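Local structure of beta-hexosaminidase Amuc_2018 (Akkermansia muciniphila, 6JEB) at residues Thr1-Glu9 with Gly78-Asp86; Phe112-Phe121 with Leu411-Ala422. The protein hydrolyses terminal, non-reducing N-acetylglucosamine and N-acetylgalactosamine residues from glycans, as a family 20 glycoside hydrolase. One frame throughout, in Å; residues are numbered along the deposited sequence. Where two conformers were deposited one is given.

Contact 1 (Thr1-Glu9 with Gly78-Asp86); sequences TAQYSIIPE and GIPCGVITD
Across one side of the mixed beta sheet of the N-terminal domain, Y4 and A2 of the extended segment 1-9 meet P80 on strand 79-86. Y4 sets CG anti to its carbonyl carbon (chi1 -61°), which carries the ring across to the strand. There Y4 OH donates a hydrogen bond to P80 O (2.7 Å), arriving well above the carbonyl plane, 48° out of it, while that oxygen lies at the ring edge. The phenol suits a place where an apolar ring must end on a backbone acceptor. Along one flank Y4 CE1 lies 3.9 Å from P80 CD; along the other, Y4 CE2 packs 3.7 Å from I84 CD1. G82 passes close to the hydroxyl; its backbone angles call for glycine, and a beta carbon would crowd Y4 OH. I6 CD1 and I84 CD1 meet tip to tip at 3.7 Å. The small CB of A2 rests 3.6 Å from P80 CG. Near D86 a water bridges the segments, donating to P8 O and D86 OD2, while W426 and S11 hold D86 OD1. With L68 of helix 55-73 also touching Y4, this is the two-layer alpha+beta arrangement of a sheet backed by a helix, consistent with domain 2 of family 20 hexosaminidases.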
loop_
_atom_site.group_PDB
_atom_site.type_symbol
_atom_site.label_atom_id
_atom_site.label_comp_id
_atom_site.label_asym_id
_atom_site.label_seq_id
_atom_site.Cartn_x
_atom_site.Cartn_y
_atom_site.Cartn_z
ATOM N N THR A 1 -13.018 -19.495 -27.358
ATOM C CA THR A 1 -12.963 -18.571 -28.487
ATOM C C THR A 1 -12.233 -17.276 -28.104
ATOM O O THR A 1 -11.581 -17.217 -27.064
ATOM C CB THR A 1 -14.376 -18.270 -29.037
ATOM O OG1 THR A 1 -14.278 -17.426 -30.191
ATOM C CG2 THR A 1 -15.238 -17.597 -27.976
ATOM N N ALA A 2 -12.343 -16.248 -28.947
ATOM C CA ALA A 2 -11.555 -15.035 -28.765
ATOM C C ALA A 2 -12.059 -14.226 -27.574
ATOM O O ALA A 2 -13.263 -14.000 -27.426
ATOM C CB ALA A 2 -11.606 -14.186 -30.032
ATOM N N GLN A 3 -11.126 -13.769 -26.737
ATOM C CA GLN A 3 -11.442 -13.077 -25.498
ATOM C C GLN A 3 -10.525 -11.872 -25.356
ATOM O O GLN A 3 -9.532 -11.731 -26.074
ATOM C CB GLN A 3 -11.205 -13.984 -24.284
ATOM C CG GLN A 3 -12.058 -15.233 -24.237
ATOM C CD GLN A 3 -11.718 -16.105 -23.042
ATOM O OE1 GLN A 3 -12.339 -16.000 -21.985
ATOM N NE2 GLN A 3 -10.721 -16.967 -23.203
ATOM N N TYR A 4 -10.860 -11.003 -24.407
ATOM C CA TYR A 4 -9.964 -9.942 -23.975
ATOM C C TYR A 4 -9.054 -10.455 -22.863
ATOM O O TYR A 4 -9.344 -11.453 -22.195
ATOM C CB TYR A 4 -10.757 -8.755 -23.430
ATOM C CG TYR A 4 -11.704 -8.107 -24.416
ATOM C CD1 TYR A 4 -11.367 -7.980 -25.762
ATOM C CD2 TYR A 4 -12.933 -7.608 -23.996
ATOM C CE1 TYR A 4 -12.229 -7.375 -26.657
ATOM C CE2 TYR A 4 -13.801 -7.005 -24.885
ATOM C CZ TYR A 4 -13.446 -6.891 -26.214
ATOM O OH TYR A 4 -14.318 -6.293 -27.099
ATOM N N SER A 5 -7.945 -9.747 -22.664
ATOM C CA SER A 5 -7.032 -10.056 -21.575
ATOM C C SER A 5 -6.858 -8.848 -20.670
ATOM O O SER A 5 -5.751 -8.320 -20.527
ATOM C CB SER A 5 -5.684 -10.524 -22.119
ATOM O OG SER A 5 -5.842 -11.782 -22.745
ATOM N N ILE A 6 -7.946 -8.409 -20.051
ATOM C CA ILE A 6 -7.951 -7.239 -19.186
ATOM C C ILE A 6 -7.788 -7.707 -17.749
ATOM O O ILE A 6 -8.553 -8.560 -17.273
ATOM C CB ILE A 6 -9.262 -6.450 -19.343
ATOM C CG1 ILE A 6 -9.457 -5.985 -20.793
ATOM C CG2 ILE A 6 -9.301 -5.281 -18.355
ATOM C CD1 ILE A 6 -10.915 -5.736 -21.136
ATOM N N ILE A 7 -6.797 -7.153 -17.057
ATOM C CA ILE A 7 -6.619 -7.350 -15.623
ATOM C C ILE A 7 -6.720 -5.978 -14.971
ATOM O O ILE A 7 -5.962 -5.070 -15.324
ATOM C CB ILE A 7 -5.273 -8.006 -15.266
ATOM C CG1 ILE A 7 -5.142 -9.370 -15.948
ATOM C CG2 ILE A 7 -5.143 -8.144 -13.739
ATOM C CD1 ILE A 7 -3.725 -9.953 -15.893
ATOM N N PRO A 8 -7.614 -5.776 -13.997
ATOM C CA PRO A 8 -8.539 -6.779 -13.441
ATOM C C PRO A 8 -9.694 -7.146 -14.369
ATOM O O PRO A 8 -10.110 -6.346 -15.214
ATOM C CB PRO A 8 -9.076 -6.107 -12.172
ATOM C CG PRO A 8 -8.745 -4.668 -12.301
ATOM C CD PRO A 8 -7.646 -4.494 -13.271
ATOM N N GLU A 9 -10.199 -8.359 -14.203
ATOM C CA GLU A 9 -11.327 -8.814 -15.008
ATOM C C GLU A 9 -12.503 -7.857 -14.840
ATOM O O GLU A 9 -12.898 -7.563 -13.703
ATOM C CB GLU A 9 -11.753 -10.216 -14.572
ATOM C CG GLU A 9 -12.846 -10.835 -15.450
ATOM C CD GLU A 9 -12.388 -11.081 -16.883
ATOM O OE1 GLU A 9 -11.162 -11.136 -17.134
ATOM O OE2 GLU A 9 -13.260 -11.216 -17.770
ATOM N N GLY A 78 -6.948 -8.641 -35.257
ATOM C CA GLY A 78 -7.980 -7.882 -34.585
ATOM C C GLY A 78 -8.424 -8.536 -33.288
ATOM O O GLY A 78 -8.072 -9.675 -32.967
ATOM N N ILE A 79 -9.219 -7.788 -32.535
ATOM C CA ILE A 79 -9.761 -8.260 -31.262
ATOM C C ILE A 79 -11.274 -8.325 -31.404
ATOM O O ILE A 79 -11.857 -7.690 -32.300
ATOM C CB ILE A 79 -9.330 -7.358 -30.082
ATOM C CG1 ILE A 79 -9.956 -5.964 -30.211
ATOM C CG2 ILE A 79 -7.806 -7.303 -29.969
ATOM C CD1 ILE A 79 -9.768 -5.101 -28.975
ATOM N N PRO A 80 -11.952 -9.078 -30.536
ATOM C CA PRO A 80 -13.414 -9.139 -30.620
ATOM C C PRO A 80 -14.035 -7.787 -30.318
ATOM O O PRO A 80 -13.513 -6.994 -29.528
ATOM C CB PRO A 80 -13.801 -10.155 -29.539
ATOM C CG PRO A 80 -12.562 -10.844 -29.159
ATOM C CD PRO A 80 -11.412 -9.970 -29.495
ATOM N N CYS A 81 -15.168 -7.534 -30.958
ATOM C CA CYS A 81 -16.033 -6.448 -30.539
ATOM C C CYS A 81 -16.821 -6.882 -29.306
ATOM O O CYS A 81 -16.886 -8.067 -28.967
ATOM C CB CYS A 81 -16.976 -6.068 -31.676
ATOM S SG CYS A 81 -16.112 -5.275 -33.049
ATOM N N GLY A 82 -17.405 -5.912 -28.618
ATOM C CA GLY A 82 -18.128 -6.239 -27.406
ATOM C C GLY A 82 -18.417 -5.007 -26.578
ATOM O O GLY A 82 -18.100 -3.876 -26.963
ATOM N N VAL A 83 -19.041 -5.255 -25.427
ATOM C CA VAL A 83 -19.378 -4.215 -24.461
ATOM C C VAL A 83 -18.823 -4.624 -23.107
ATOM O O VAL A 83 -19.088 -5.734 -22.630
ATOM C CB VAL A 83 -20.901 -4.001 -24.358
ATOM C CG1 VAL A 83 -21.219 -2.846 -23.417
ATOM C CG2 VAL A 83 -21.495 -3.746 -25.723
ATOM N N ILE A 84 -18.065 -3.726 -22.491
ATOM C CA ILE A 84 -17.497 -3.918 -21.165
ATOM C C ILE A 84 -18.199 -2.936 -20.241
ATOM O O ILE A 84 -18.171 -1.724 -20.483
ATOM C CB ILE A 84 -15.983 -3.650 -21.176
ATOM C CG1 ILE A 84 -15.262 -4.616 -22.125
ATOM C CG2 ILE A 84 -15.421 -3.729 -19.759
ATOM C CD1 ILE A 84 -13.892 -4.111 -22.568
ATOM N N THR A 85 -18.838 -3.442 -19.188
ATOM C CA THR A 85 -19.468 -2.590 -18.184
ATOM C C THR A 85 -18.808 -2.924 -16.858
ATOM O O THR A 85 -18.824 -4.085 -16.438
ATOM C CB THR A 85 -20.973 -2.856 -18.114
ATOM O OG1 THR A 85 -21.524 -2.807 -19.435
ATOM C CG2 THR A 85 -21.660 -1.808 -17.239
ATOM N N ASP A 86 -18.217 -1.924 -16.207
ATOM C CA ASP A 86 -17.223 -2.233 -15.193
ATOM C C ASP A 86 -17.274 -1.228 -14.052
ATOM O O ASP A 86 -17.458 -0.026 -14.273
ATOM C CB ASP A 86 -15.843 -2.199 -15.856
ATOM C CG ASP A 86 -14.813 -3.053 -15.146
ATOM O OD1 ASP A 86 -15.165 -3.807 -14.209
ATOM O OD2 ASP A 86 -13.633 -2.957 -15.551
HETATM O O HOH W 1 -11.016 -3.790 -15.148
#

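Contact 2 (Phe112-Phe121 with Leu411-Ala422); sequences FVDMMAYYKF and LYRAYPRACAIA
Y415 sets its CG anti to its own carbonyl carbon (chi1 -71°), which sends the ring toward helix 106-118, and M115, in one of its two conformers, bends at chi3 (68°) to bring its methyl over that ring. There M115 CE lies 4.1 Å from the Y415 centroid, a CH-pi contact; SD lies obliquely to the ring, a Met-aromatic contact, and touches L411 CD2. A418 CB takes the opposite face, so this conformer clamps the phenol between two aliphatic groups. A water 2.7 Å from Y415 OH also donates to F112 O and sits over the F112 ring. A phenylalanine at Y415 would probably keep the clamp but leave this water without its hydroxyl partner. Beyond, Y119 offers a face to C419 SG, 3.8 Å from the centroid. A422, small enough for close approach, brings CB to 3.8 Å from Y119 CB. K120, with positive phi, ends the helix in a Schellman motif, after which F121 points its ring edge at A418 O (CZ 3.2 Å). The helix after the first strand of the (beta/alpha)8 barrel thus packs on those after its last. The chemistry implies a largely apolar interface of sulfur, methyl and ring contacts, with water bridging Y415 OH to F112 O and H444 taking the Y119 hydroxyl.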
loop_
_atom_site.group_PDB
_atom_site.type_symbol
_atom_site.label_atom_id
_atom_site.label_comp_id
_atom_site.label_asym_id
_atom_site.label_seq_id
_atom_site.Cartn_x
_atom_site.Cartn_y
_atom_site.Cartn_z
ATOM N N PHE A 112 6.967 2.859 -10.741
ATOM C CA PHE A 112 6.109 2.061 -9.873
ATOM C C PHE A 112 4.658 2.524 -9.976
ATOM O O PHE A 112 3.734 1.701 -10.053
ATOM C CB PHE A 112 6.620 2.167 -8.427
ATOM C CG PHE A 112 5.991 1.185 -7.486
ATOM C CD1 PHE A 112 4.796 1.490 -6.845
ATOM C CD2 PHE A 112 6.590 -0.047 -7.242
ATOM C CE1 PHE A 112 4.202 0.582 -5.984
ATOM C CE2 PHE A 112 6.001 -0.961 -6.370
ATOM C CZ PHE A 112 4.804 -0.644 -5.746
ATOM N N VAL A 113 4.441 3.840 -10.006
ATOM C CA VAL A 113 3.086 4.377 -10.101
ATOM C C VAL A 113 2.452 4.042 -11.448
ATOM O O VAL A 113 1.281 3.645 -11.513
ATOM C CB VAL A 113 3.091 5.891 -9.812
ATOM C CG1 VAL A 113 1.749 6.524 -10.214
ATOM C CG2 VAL A 113 3.384 6.124 -8.333
ATOM N N ASP A 114 3.196 4.204 -12.550
ATOM C CA ASP A 114 2.618 3.894 -13.856
ATOM C C ASP A 114 2.166 2.442 -13.917
ATOM O O ASP A 114 1.098 2.134 -14.465
ATOM C CB ASP A 114 3.629 4.164 -14.974
ATOM C CG ASP A 114 3.812 5.640 -15.269
ATOM O OD1 ASP A 114 3.266 6.484 -14.535
ATOM O OD2 ASP A 114 4.506 5.960 -16.260
ATOM N N MET A 115 2.967 1.534 -13.360
ATOM C CA MET A 115 2.608 0.123 -13.407
ATOM C C MET A 115 1.375 -0.174 -12.554
ATOM O O MET A 115 0.495 -0.929 -12.984
ATOM C CB MET A 115 3.808 -0.741 -13.028
ATOM C CG MET A 115 4.911 -0.624 -14.074
ATOM S SD MET A 115 6.376 -1.594 -13.702
ATOM C CE MET A 115 5.741 -3.255 -13.882
ATOM N N MET A 116 1.283 0.398 -11.350
ATOM C CA MET A 116 0.095 0.122 -10.538
ATOM C C MET A 116 -1.163 0.741 -11.152
ATOM O O MET A 116 -2.251 0.149 -11.085
ATOM C CB MET A 116 0.296 0.553 -9.082
ATOM C CG MET A 116 0.262 2.053 -8.853
ATOM S SD MET A 116 0.881 2.494 -7.213
ATOM C CE MET A 116 -0.507 1.992 -6.188
ATOM N N ALA A 117 -1.035 1.917 -11.773
ATOM C CA ALA A 117 -2.186 2.519 -12.440
ATOM C C ALA A 117 -2.670 1.647 -13.592
ATOM O O ALA A 117 -3.872 1.590 -13.873
ATOM C CB ALA A 117 -1.832 3.916 -12.955
ATOM N N TYR A 118 -1.748 0.957 -14.263
ATOM C CA TYR A 118 -2.121 0.078 -15.366
ATOM C C TYR A 118 -3.095 -1.000 -14.911
ATOM O O TYR A 118 -3.944 -1.439 -15.706
ATOM C CB TYR A 118 -0.845 -0.548 -15.932
ATOM C CG TYR A 118 -0.984 -1.314 -17.226
ATOM C CD1 TYR A 118 -1.024 -0.651 -18.448
ATOM C CD2 TYR A 118 -1.006 -2.704 -17.234
ATOM C CE1 TYR A 118 -1.116 -1.350 -19.643
ATOM C CE2 TYR A 118 -1.090 -3.416 -18.421
ATOM C CZ TYR A 118 -1.159 -2.732 -19.622
ATOM O OH TYR A 118 -1.238 -3.429 -20.806
ATOM N N TYR A 119 -3.006 -1.410 -13.636
ATOM C CA TYR A 119 -3.862 -2.428 -13.035
ATOM C C TYR A 119 -4.966 -1.842 -12.148
ATOM O O TYR A 119 -5.586 -2.580 -11.372
ATOM C CB TYR A 119 -3.003 -3.453 -12.280
ATOM C CG TYR A 119 -2.154 -4.231 -13.255
ATOM C CD1 TYR A 119 -2.733 -5.195 -14.073
ATOM C CD2 TYR A 119 -0.787 -3.975 -13.400
ATOM C CE1 TYR A 119 -1.989 -5.892 -14.995
ATOM C CE2 TYR A 119 -0.029 -4.673 -14.333
ATOM C CZ TYR A 119 -0.638 -5.631 -15.129
ATOM O OH TYR A 119 0.093 -6.317 -16.068
ATOM N N LYS A 120 -5.232 -0.537 -12.258
ATOM C CA LYS A 120 -6.337 0.138 -11.573
ATOM C C LYS A 120 -6.180 0.195 -10.055
ATOM O O LYS A 120 -7.177 0.338 -9.336
ATOM C CB LYS A 120 -7.719 -0.412 -11.965
ATOM C CG LYS A 120 -8.030 -0.316 -13.446
ATOM C CD LYS A 120 -9.473 -0.727 -13.714
ATOM C CE LYS A 120 -9.843 -0.657 -15.195
ATOM N NZ LYS A 120 -9.289 -1.810 -15.968
ATOM N N PHE A 121 -4.958 0.118 -9.524
ATOM C CA PHE A 121 -4.775 0.488 -8.127
ATOM C C PHE A 121 -5.101 1.967 -7.965
ATOM O O PHE A 121 -4.868 2.769 -8.870
ATOM C CB PHE A 121 -3.329 0.242 -7.687
ATOM C CG PHE A 121 -3.018 -1.205 -7.410
ATOM C CD1 PHE A 121 -3.306 -1.756 -6.169
ATOM C CD2 PHE A 121 -2.448 -2.013 -8.387
ATOM C CE1 PHE A 121 -3.034 -3.089 -5.899
ATOM C CE2 PHE A 121 -2.178 -3.351 -8.128
ATOM C CZ PHE A 121 -2.472 -3.887 -6.879
ATOM N N LEU A 411 10.288 -4.365 -8.052
ATOM C CA LEU A 411 9.346 -4.827 -9.063
ATOM C C LEU A 411 9.381 -6.338 -9.198
ATOM O O LEU A 411 8.349 -6.951 -9.495
ATOM C CB LEU A 411 9.637 -4.171 -10.413
ATOM C CG LEU A 411 9.394 -2.661 -10.491
ATOM C CD1 LEU A 411 9.812 -2.142 -11.869
ATOM C CD2 LEU A 411 7.933 -2.313 -10.188
ATOM N N TYR A 412 10.551 -6.955 -8.997
ATOM C CA TYR A 412 10.623 -8.406 -9.098
ATOM C C TYR A 412 9.685 -9.071 -8.100
ATOM O O TYR A 412 8.997 -10.039 -8.440
ATOM C CB TYR A 412 12.054 -8.924 -8.910
ATOM C CG TYR A 412 12.081 -10.401 -9.190
ATOM C CD1 TYR A 412 12.243 -10.871 -10.487
ATOM C CD2 TYR A 412 11.878 -11.324 -8.169
ATOM C CE1 TYR A 412 12.227 -12.228 -10.763
ATOM C CE2 TYR A 412 11.846 -12.677 -8.427
ATOM C CZ TYR A 412 12.028 -13.123 -9.726
ATOM O OH TYR A 412 11.990 -14.464 -9.988
ATOM N N ARG A 413 9.652 -8.574 -6.856
ATOM C CA ARG A 413 8.755 -9.174 -5.871
ATOM C C ARG A 413 7.336 -8.621 -5.946
ATOM O O ARG A 413 6.387 -9.353 -5.653
ATOM C CB ARG A 413 9.342 -9.099 -4.457
ATOM C CG ARG A 413 10.574 -9.981 -4.335
ATOM C CD ARG A 413 10.756 -10.686 -2.989
ATOM N NE ARG A 413 11.834 -11.667 -3.115
ATOM C CZ ARG A 413 12.233 -12.514 -2.163
ATOM N NH1 ARG A 413 11.656 -12.519 -0.967
ATOM N NH2 ARG A 413 13.225 -13.367 -2.418
ATOM N N ALA A 414 7.159 -7.368 -6.366
ATOM C CA ALA A 414 5.810 -6.813 -6.422
ATOM C C ALA A 414 4.971 -7.462 -7.516
ATOM O O ALA A 414 3.782 -7.725 -7.309
ATOM C CB ALA A 414 5.857 -5.295 -6.606
ATOM N N TYR A 415 5.571 -7.720 -8.698
ATOM C CA TYR A 415 4.877 -8.263 -9.861
ATOM C C TYR A 415 5.355 -9.678 -10.161
ATOM O O TYR A 415 6.534 -9.992 -9.963
ATOM C CB TYR A 415 5.094 -7.373 -11.098
ATOM C CG TYR A 415 4.346 -6.069 -10.956
ATOM C CD1 TYR A 415 3.019 -5.965 -11.363
ATOM C CD2 TYR A 415 4.936 -4.971 -10.338
ATOM C CE1 TYR A 415 2.309 -4.801 -11.185
ATOM C CE2 TYR A 415 4.234 -3.788 -10.157
ATOM C CZ TYR A 415 2.917 -3.715 -10.576
ATOM O OH TYR A 415 2.202 -2.562 -10.400
ATOM N N PRO A 416 4.471 -10.562 -10.657
ATOM C CA PRO A 416 3.071 -10.315 -11.029
ATOM C C PRO A 416 2.047 -10.446 -9.898
ATOM O O PRO A 416 0.860 -10.352 -10.188
ATOM C CB PRO A 416 2.800 -11.414 -12.061
ATOM C CG PRO A 416 3.636 -12.547 -11.580
ATOM C CD PRO A 416 4.922 -11.889 -11.116
ATOM N N ARG A 417 2.463 -10.667 -8.647
ATOM C CA ARG A 417 1.458 -10.820 -7.593
ATOM C C ARG A 417 0.573 -9.588 -7.449
ATOM O O ARG A 417 -0.617 -9.722 -7.150
ATOM C CB ARG A 417 2.089 -11.247 -6.270
ATOM C CG ARG A 417 2.520 -12.717 -6.295
ATOM C CD ARG A 417 3.306 -13.106 -5.052
ATOM N NE ARG A 417 4.523 -12.308 -4.930
ATOM C CZ ARG A 417 5.391 -12.416 -3.930
ATOM N NH1 ARG A 417 5.203 -13.318 -2.972
ATOM N NH2 ARG A 417 6.463 -11.632 -3.899
ATOM N N ALA A 418 1.111 -8.388 -7.698
ATOM C CA ALA A 418 0.270 -7.192 -7.645
ATOM C C ALA A 418 -0.880 -7.261 -8.646
ATOM O O ALA A 418 -1.939 -6.678 -8.401
ATOM C CB ALA A 418 1.102 -5.924 -7.873
ATOM N N CYS A 419 -0.691 -7.960 -9.774
ATOM C CA CYS A 419 -1.784 -8.156 -10.729
ATOM C C CYS A 419 -2.915 -8.961 -10.103
ATOM O O CYS A 419 -4.098 -8.676 -10.336
ATOM C CB CYS A 419 -1.278 -8.885 -11.977
ATOM S SG CYS A 419 0.159 -8.125 -12.761
ATOM N N ALA A 420 -2.564 -9.984 -9.319
ATOM C CA ALA A 420 -3.573 -10.790 -8.640
ATOM C C ALA A 420 -4.270 -9.984 -7.555
ATOM O O ALA A 420 -5.497 -10.059 -7.409
ATOM C CB ALA A 420 -2.934 -12.054 -8.059
ATOM N N ILE A 421 -3.505 -9.202 -6.790
ATOM C CA ILE A 421 -4.104 -8.309 -5.800
ATOM C C ILE A 421 -5.067 -7.337 -6.471
ATOM O O ILE A 421 -6.155 -7.063 -5.949
ATOM C CB ILE A 421 -3.007 -7.571 -5.007
ATOM C CG1 ILE A 421 -2.136 -8.564 -4.218
ATOM C CG2 ILE A 421 -3.618 -6.516 -4.079
ATOM C CD1 ILE A 421 -2.875 -9.285 -3.108
ATOM N N ALA A 422 -4.673 -6.782 -7.625
ATOM C CA ALA A 422 -5.541 -5.848 -8.342
ATOM C C ALA A 422 -6.876 -6.495 -8.682
ATOM O O ALA A 422 -7.938 -5.875 -8.527
ATOM C CB ALA A 422 -4.847 -5.353 -9.617
HETATM O O HOH W 2 3.690 -0.792 -9.044
HETATM O O HOH W 3 -7.544 -2.873 -9.020
#

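From the N terminus, segment 1-9 runs along the small domain, and contact 1 closes when the chain returns on strand 79-86, having made strands 12-16 to 47-52 and helix 55-73. Contact 2 opens later, on helix 106-118 of the catalytic TIM barrel, and closes only after the rest of the barrel strands, at helices 407-414 and 417-426. The two loops follow in series, neither nesting nor crossing. In space they adjoin: P8 CD lies 3.4 Å from Y119 O, and I7 packs on Y119 and C419. Contact 1 thus ties the N-terminal segment to its sheet, contact 2 joins the first and last barrel helices, and I7-P8 forms part of the bridge between the two domains.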